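Local coordinates for protein sulfotransferase (Alicyclobacillus acidocaldarius subsp. acidocaldarius, PDB 3RNL) that probably transfers a sulfonate group to an acceptor and carries a bound magnesium ion, at residues Pro9-Val14 and Pro32-Pro37; Cys202-Phe205 and Ser209-Phe212. All coordinates share one frame; numbering follows the deposited sequence.

Interaction 1. Residues Pro9-Val14 and Pro32-Pro37; sequences PNFFIV and PDIYIP. With MG (magnesium ion), chain B.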
loop_
_atom_site.group_PDB
_atom_site.type_symbol
_atom_site.label_atom_id
_atom_site.label_comp_id
_atom_site.label_asym_id
_atom_site.label_seq_id
_atom_site.Cartn_x
_atom_site.Cartn_y
_atom_site.Cartn_z
ATOM N N PRO A 9 14.733 3.933 9.321
ATOM C CA PRO A 9 13.271 3.880 9.456
ATOM C C PRO A 9 12.837 2.992 10.615
ATOM O O PRO A 9 13.475 1.970 10.910
ATOM C CB PRO A 9 12.818 3.291 8.129
ATOM C CG PRO A 9 13.989 2.433 7.691
ATOM C CD PRO A 9 15.213 3.189 8.141
ATOM N N ASN A 10 11.899 3.480 11.402
ATOM C CA ASN A 10 11.165 2.632 12.337
ATOM C C ASN A 10 9.698 2.305 12.040
ATOM O O ASN A 10 9.023 1.712 12.887
ATOM C CB ASN A 10 11.404 3.064 13.770
ATOM C CG ASN A 10 10.989 4.487 14.003
ATOM O OD1 ASN A 10 10.175 5.023 13.268
ATOM N ND2 ASN A 10 11.559 5.111 15.027
ATOM N N PHE A 11 9.176 2.796 10.922
ATOM C CA PHE A 11 7.846 2.377 10.483
ATOM C C PHE A 11 7.776 2.376 8.967
ATOM O O PHE A 11 8.603 3.016 8.296
ATOM C CB PHE A 11 6.720 3.217 11.137
ATOM C CG PHE A 11 6.527 4.602 10.549
ATOM C CD1 PHE A 11 5.565 4.830 9.570
ATOM C CD2 PHE A 11 7.253 5.686 11.043
ATOM C CE1 PHE A 11 5.360 6.121 9.039
ATOM C CE2 PHE A 11 7.058 6.974 10.532
ATOM C CZ PHE A 11 6.105 7.193 9.526
ATOM N N PHE A 12 6.828 1.618 8.424
ATOM C CA PHE A 12 6.679 1.545 6.977
ATOM C C PHE A 12 5.221 1.626 6.637
ATOM O O PHE A 12 4.389 1.048 7.329
ATOM C CB PHE A 12 7.238 0.212 6.452
ATOM C CG PHE A 12 8.701 0.029 6.751
ATOM C CD1 PHE A 12 9.661 0.547 5.900
ATOM C CD2 PHE A 12 9.114 -0.664 7.872
ATOM C CE1 PHE A 12 11.004 0.395 6.178
ATOM C CE2 PHE A 12 10.467 -0.834 8.148
ATOM C CZ PHE A 12 11.410 -0.300 7.300
ATOM N N ILE A 13 4.916 2.351 5.566
ATOM C CA ILE A 13 3.563 2.374 5.016
ATOM C C ILE A 13 3.630 1.437 3.822
ATOM O O ILE A 13 4.349 1.696 2.857
ATOM C CB ILE A 13 3.179 3.795 4.577
ATOM C CG1 ILE A 13 3.115 4.707 5.813
ATOM C CG2 ILE A 13 1.831 3.784 3.849
ATOM C CD1 ILE A 13 2.988 6.214 5.472
ATOM N N VAL A 14 2.968 0.291 3.941
ATOM C CA VAL A 14 3.234 -0.789 2.985
ATOM C C VAL A 14 2.245 -0.978 1.842
ATOM O O VAL A 14 2.431 -1.859 0.999
ATOM C CB VAL A 14 3.441 -2.129 3.717
ATOM C CG1 VAL A 14 4.591 -1.991 4.722
ATOM C CG2 VAL A 14 2.149 -2.553 4.430
ATOM N N PRO A 32 5.685 17.382 13.462
ATOM C CA PRO A 32 7.085 17.741 13.743
ATOM C C PRO A 32 7.951 16.568 14.237
ATOM O O PRO A 32 9.175 16.650 14.144
ATOM C CB PRO A 32 6.961 18.830 14.833
ATOM C CG PRO A 32 5.610 18.604 15.453
ATOM C CD PRO A 32 4.730 18.099 14.329
ATOM N N ASP A 33 7.324 15.521 14.776
ATOM C CA ASP A 33 8.024 14.342 15.286
ATOM C C ASP A 33 8.090 13.166 14.298
ATOM O O ASP A 33 8.465 12.067 14.681
ATOM C CB ASP A 33 7.438 13.898 16.626
ATOM C CG ASP A 33 8.496 13.401 17.599
ATOM O OD1 ASP A 33 9.715 13.503 17.304
ATOM O OD2 ASP A 33 8.095 12.917 18.676
ATOM N N ILE A 34 7.636 13.375 13.065
ATOM C CA ILE A 34 7.658 12.306 12.060
ATOM C C ILE A 34 8.438 12.743 10.826
ATOM O O ILE A 34 8.207 13.836 10.305
ATOM C CB ILE A 34 6.228 11.964 11.610
ATOM C CG1 ILE A 34 5.388 11.511 12.807
ATOM C CG2 ILE A 34 6.238 10.879 10.517
ATOM C CD1 ILE A 34 3.929 11.211 12.438
ATOM N N TYR A 35 9.346 11.896 10.342
ATOM C CA TYR A 35 10.043 12.174 9.086
ATOM C C TYR A 35 9.781 11.068 8.079
ATOM O O TYR A 35 9.925 9.898 8.406
ATOM C CB TYR A 35 11.560 12.280 9.281
ATOM C CG TYR A 35 12.254 12.623 7.981
ATOM C CD1 TYR A 35 12.374 13.950 7.576
ATOM C CD2 TYR A 35 12.748 11.631 7.142
ATOM C CE1 TYR A 35 12.982 14.286 6.384
ATOM C CE2 TYR A 35 13.368 11.963 5.937
ATOM C CZ TYR A 35 13.475 13.293 5.570
ATOM O OH TYR A 35 14.064 13.650 4.378
ATOM N N ILE A 36 9.272 11.441 6.913
ATOM C CA ILE A 36 9.163 10.564 5.751
ATOM C C ILE A 36 9.912 11.160 4.562
ATOM O O ILE A 36 9.662 12.322 4.229
ATOM C CB ILE A 36 7.708 10.256 5.383
ATOM C CG1 ILE A 36 6.989 9.619 6.576
ATOM C CG2 ILE A 36 7.670 9.315 4.180
ATOM C CD1 ILE A 36 5.504 9.476 6.342
ATOM N N PRO A 37 10.891 10.444 3.989
ATOM C CA PRO A 37 11.626 11.059 2.875
ATOM C C PRO A 37 10.745 11.349 1.664
ATOM O O PRO A 37 9.701 10.733 1.506
ATOM C CB PRO A 37 12.686 10.005 2.514
ATOM C CG PRO A 37 12.170 8.728 3.047
ATOM C CD PRO A 37 11.345 9.070 4.268
HETATM MG MG MG B . 7.650 16.092 9.990
HETATM O O HOH W 1 9.743 16.922 11.167
HETATM O O HOH W 2 9.291 16.459 8.019
HETATM O O HOH W 3 7.215 18.595 10.020
#

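Interaction 2. Residues Cys202-Phe205 and Ser209-Phe212; sequences CCAF and STDF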
loop_
_atom_site.group_PDB
_atom_site.type_symbol
_atom_site.label_atom_id
_atom_site.label_comp_id
_atom_site.label_asym_id
_atom_site.label_seq_id
_atom_site.Cartn_x
_atom_site.Cartn_y
_atom_site.Cartn_z
ATOM N N CYS A 202 -2.987 7.326 14.010
ATOM C CA CYS A 202 -1.657 6.865 13.585
ATOM C C CYS A 202 -0.575 7.457 14.467
ATOM O O CYS A 202 0.413 6.800 14.768
ATOM C CB CYS A 202 -1.364 7.217 12.126
ATOM S SG CYS A 202 -2.386 6.317 10.960
ATOM N N CYS A 203 -0.747 8.709 14.883
ATOM C CA CYS A 203 0.207 9.297 15.810
ATOM C C CYS A 203 0.287 8.499 17.114
ATOM O O CYS A 203 1.376 8.233 17.627
ATOM C CB CYS A 203 -0.161 10.749 16.112
ATOM S SG CYS A 203 -0.008 11.834 14.646
ATOM N N ALA A 204 -0.865 8.143 17.661
ATOM C CA ALA A 204 -0.900 7.331 18.883
ATOM C C ALA A 204 -0.175 5.990 18.664
ATOM O O ALA A 204 0.624 5.542 19.501
ATOM C CB ALA A 204 -2.342 7.103 19.320
ATOM N N PHE A 205 -0.467 5.352 17.540
ATOM C CA PHE A 205 0.195 4.088 17.167
ATOM C C PHE A 205 1.719 4.246 17.099
ATOM O O PHE A 205 2.473 3.396 17.613
ATOM C CB PHE A 205 -0.360 3.619 15.824
ATOM C CG PHE A 205 0.320 2.393 15.259
ATOM C CD1 PHE A 205 0.288 1.185 15.945
ATOM C CD2 PHE A 205 0.947 2.446 14.022
ATOM C CE1 PHE A 205 0.899 0.038 15.399
ATOM C CE2 PHE A 205 1.547 1.297 13.460
ATOM C CZ PHE A 205 1.531 0.107 14.166
ATOM N N SER A 209 3.100 12.710 19.534
ATOM C CA SER A 209 2.035 13.513 20.126
ATOM C C SER A 209 0.759 13.476 19.299
ATOM O O SER A 209 0.783 13.637 18.071
ATOM C CB SER A 209 2.479 14.969 20.314
ATOM O OG SER A 209 1.398 15.767 20.782
ATOM N N THR A 210 -0.362 13.274 19.976
ATOM C CA THR A 210 -1.648 13.326 19.298
ATOM C C THR A 210 -2.192 14.747 19.240
ATOM O O THR A 210 -3.276 14.968 18.694
ATOM C CB THR A 210 -2.699 12.434 19.978
ATOM O OG1 THR A 210 -2.781 12.783 21.364
ATOM C CG2 THR A 210 -2.335 10.945 19.825
ATOM N N ASP A 211 -1.467 15.738 19.752
ATOM C CA ASP A 211 -2.082 17.040 19.631
ATOM C C ASP A 211 -1.390 17.583 18.402
ATOM O O ASP A 211 -0.400 18.313 18.464
ATOM C CB ASP A 211 -1.671 17.839 20.871
ATOM C CG ASP A 211 -2.176 19.273 20.859
ATOM O OD1 ASP A 211 -3.252 19.538 20.287
ATOM O OD2 ASP A 211 -1.490 20.136 21.448
ATOM N N PHE A 212 -2.055 17.332 17.284
ATOM C CA PHE A 212 -1.561 17.695 15.975
ATOM C C PHE A 212 -2.794 17.783 15.113
ATOM O O PHE A 212 -3.660 16.912 15.198
ATOM C CB PHE A 212 -0.622 16.583 15.488
ATOM C CG PHE A 212 -0.296 16.643 14.016
ATOM C CD1 PHE A 212 0.362 17.736 13.485
ATOM C CD2 PHE A 212 -0.607 15.574 13.178
ATOM C CE1 PHE A 212 0.672 17.786 12.129
ATOM C CE2 PHE A 212 -0.300 15.614 11.828
ATOM C CZ PHE A 212 0.339 16.728 11.301
#

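Interaction 1. Residues Pro9-Val14 and Pro32-Pro37
The far end of the Phe11 ring overlaps two isoleucines of Pro32-Pro37. Its CZ lies 3.8 Å from Ile34 CG2, a methyl that sits at the ring edge near its plane, with Phe11 CE2 slightly farther from the same methyl at 4.0 Å. On Ile36 the same CZ meets the other branch, at 3.9 Å from Ile36 CG1, and that approach is oblique to the ring; the end of this branch, Ile36 CD1, follows at 4.0 Å from Phe11 CZ. Phe11 holds CG between its backbone N and its carbonyl carbon (chi1 77°), which carries the ring across to the isoleucines, and its axis crosses both side chains at about a right angle. Ile13 adds a looser methyl pair, Ile13 CD1 to Ile36 CD1 at 4.2 Å. All four side chains are buried and no hydrogen bond joins the two segments. Their strands, 11-13 and 34-35, belong to one parallel five-stranded sheet of the P-loop NTPase type and are not adjacent: strand 85-89 runs between them, and Phe11, Ile13 and Ile34 all touch its alanines. The packing therefore spans a strand, on the side of the sheet covered by helix 21-29, where Leu28 meets Ile34, Asp25 and Ser29 meet Ile36, and Thr21 meets Ile13. Ile34 also has a polar duty, carried by its backbone: its O binds the magnesium ion at 2.4 Å, while its side chain packs against Phe11. Three waters and the backbone O atoms of Ser29 and His31 complete the ligands of the metal. Water 1 among them donates a hydrogen bond to Pro32 O over 3.0 Å.

Interaction 2. Residues Cys202-Phe205 and Ser209-Phe212
With SG anti to its own carbonyl carbon (chi1 -66°), Cys203 directs its thiol out of helix 195-206 toward Phe212, whose CB points at the helix and whose CG, anti to the backbone N (chi1 166°), takes the ring past the sulfur, its CD2 side nearest. The result is a Cys sulfur-aromatic contact between the last turn of the helix and the loop that follows it, where Ser209 opens an ST turn: its OG accepts a hydrogen bond of 3.0 Å from Asp211 N, nearly straight at 164°. The sulfur approaches the ring obliquely, Cys203 SG lying 4.1 Å from Phe212 CD2 and 5.2 Å from the ring centroid. Cys203 CB meets the loop backbone as well, 3.6 Å from Ser209 O. That carbonyl accepts a hydrogen bond from His31 NE2, and His31 also packs on Cys203 and turns its ring at about 55° to that of Phe212. The imidazole thus sits beside both halves of the contact, while the backbone O of the same residue is a magnesium ligand, so the loop lies near the metal site, the Phe212 side chain about 7 Å from the magnesium ion. No hydrogen bond runs directly between Cys202-Phe205 and Ser209-Phe212. Arg200, one turn earlier in the helix, instead donates from NE to Phe212 O and ties the end of Ser209-Phe212 back to the helix. On the solvent-exposed side, Thr210 sets its methyl against Ala204: Thr210 CG2 is 3.8 Å from Ala204 N and 3.9 Å from Ala204 CB.

Interaction 1 lies in the buried core and joins two non-adjacent strands of the parallel sheet; interaction 2 lies near the surface and folds a loop back on the helix it leaves. Their centres are 13 Å apart, and they share no segment. The former is entirely hydrocarbon across its interface, phenyl and isoleucine methyls against isoleucine branches. Interaction 2 mixes sulfur, ring, methyl and carbonyl groups and adds a turn-forming hydroxyl. His31 connects the two, and the Cys203 side chain comes within about 5 Å of that of Ile34, nearest atoms. Both also reach strand 111-116 through Leu113, which Ile13 touches from one contact and Cys202 and Phe205 from the other.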